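Local atomic coordinates of gamma-glutamyltranspeptidase (Streptomyces lincolnensis, PDB entry 6J3A), a protein that probably transfers gamma-glutamyl groups or cleaves the bonds that carry them, as a homologue of LmbA in the N-terminal nucleophile (Ntn) hydrolase superfamily. Residues Thr421-Asp425 with Ala435-Ser439. Numbering follows the deposited sequence.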
# COMPACT_ATOMS: atom_id res chain seq x y z
N THR A 421 14.13 -13.04 9.46
CA THR A 421 14.37 -11.62 9.67
C THR A 421 13.20 -10.73 9.19
O THR A 421 12.46 -11.09 8.26
CB THR A 421 15.69 -11.22 8.98
OG1 THR A 421 16.76 -12.01 9.52
CG2 THR A 421 16.00 -9.74 9.15
N CYS A 422 13.04 -9.59 9.86
CA CYS A 422 12.16 -8.50 9.43
C CYS A 422 12.95 -7.24 9.09
O CYS A 422 14.16 -7.16 9.33
CB CYS A 422 11.17 -8.18 10.54
SG CYS A 422 10.25 -9.64 11.09
N HIS A 423 12.27 -6.25 8.52
CA HIS A 423 12.86 -4.92 8.32
C HIS A 423 11.84 -3.81 8.43
O HIS A 423 10.68 -4.00 8.09
CB HIS A 423 13.57 -4.83 6.98
CG HIS A 423 14.47 -3.64 6.87
ND1 HIS A 423 14.07 -2.43 6.35
CD2 HIS A 423 15.76 -3.48 7.26
CE1 HIS A 423 15.08 -1.58 6.41
NE2 HIS A 423 16.11 -2.19 6.97
N LEU A 424 12.27 -2.65 8.92
CA LEU A 424 11.47 -1.44 8.82
C LEU A 424 12.36 -0.20 8.61
O LEU A 424 13.49 -0.15 9.11
CB LEU A 424 10.53 -1.28 10.01
CG LEU A 424 11.02 -0.66 11.32
CD1 LEU A 424 9.84 -0.43 12.23
CD2 LEU A 424 12.03 -1.57 11.99
N ASP A 425 11.84 0.75 7.83
CA ASP A 425 12.47 2.07 7.61
C ASP A 425 11.46 3.14 7.97
O ASP A 425 10.27 2.96 7.73
CB ASP A 425 12.80 2.30 6.14
CG ASP A 425 13.68 1.24 5.57
OD1 ASP A 425 14.88 1.23 5.94
OD2 ASP A 425 13.20 0.44 4.73
N ALA A 435 16.83 2.93 9.73
CA ALA A 435 16.73 1.66 9.01
C ALA A 435 17.19 0.55 9.94
O ALA A 435 18.32 0.58 10.43
CB ALA A 435 17.59 1.67 7.75
N ALA A 436 16.31 -0.42 10.21
CA ALA A 436 16.60 -1.48 11.18
C ALA A 436 16.25 -2.82 10.59
O ALA A 436 15.24 -2.96 9.91
CB ALA A 436 15.82 -1.26 12.46
N THR A 437 17.07 -3.82 10.90
CA THR A 437 16.87 -5.18 10.42
C THR A 437 16.75 -6.09 11.64
O THR A 437 17.72 -6.73 12.01
CB THR A 437 18.05 -5.58 9.52
OG1 THR A 437 18.13 -4.69 8.40
CG2 THR A 437 17.91 -6.99 8.97
N PRO A 438 15.57 -6.12 12.29
CA PRO A 438 15.42 -7.00 13.45
C PRO A 438 15.15 -8.45 13.09
O PRO A 438 14.47 -8.73 12.10
CB PRO A 438 14.24 -6.39 14.21
CG PRO A 438 13.41 -5.80 13.13
CD PRO A 438 14.39 -5.25 12.13
N SER A 439 15.66 -9.36 13.91
CA SER A 439 15.64 -10.78 13.61
C SER A 439 15.90 -11.58 14.86
O SER A 439 16.17 -11.02 15.92
CB SER A 439 16.72 -11.09 12.57
OG SER A 439 16.69 -12.45 12.17
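L424 and A436 form the antiparallel hydrogen-bonded pair of a beta hairpin buried near the centre of the chain. A436 N gives its hydrogen to L424 O at 3.0 Å, while L424 N returns a bond to A436 O, whose modelled place is less certain. Beyond the strand ends C422 N still reaches P438 O at 2.8 Å, nearly straight at 163°. P438 has no N-H to return to C422 O, so the ladder has a single bond here.

At the far end two hydroxyls meet: T421 OG1 lies 2.7 Å from S439 OG, a hydrogen bond that either could donate. With OG anti to the backbone N (chi1 -176°), S439 extends its short arm across to the threonine, and R459 makes a second hydrogen bond to the same oxygen. The T421 methyl branch turns instead to T437, CG2 to CG2 at 3.4 Å; threonine thus supplies a polar and an apolar arm at once.

Apolar contacts fill one face of the hairpin. L424 CD2 rests 3.8 Å from the small A436 CB, which also touches V61 and I63 of the neighbouring strand, and P438 CG packs against C422 CB at 4.2 Å.

D425 and A435 lie on the other face, and H423, just before the strand, touches C590 as D425 does. The imidazole turns an edge to T437 OG1, though the spacing there is doubtful. With alanine in place of H423, the ring against C590 would be lost and a gap would probably open beside that strand.

T421 is the first residue modelled after a break, consistent with the nucleophilic threonine that opens the small subunit in this family; S439, itself held by R459, would probably limit the rotation of its hydroxyl.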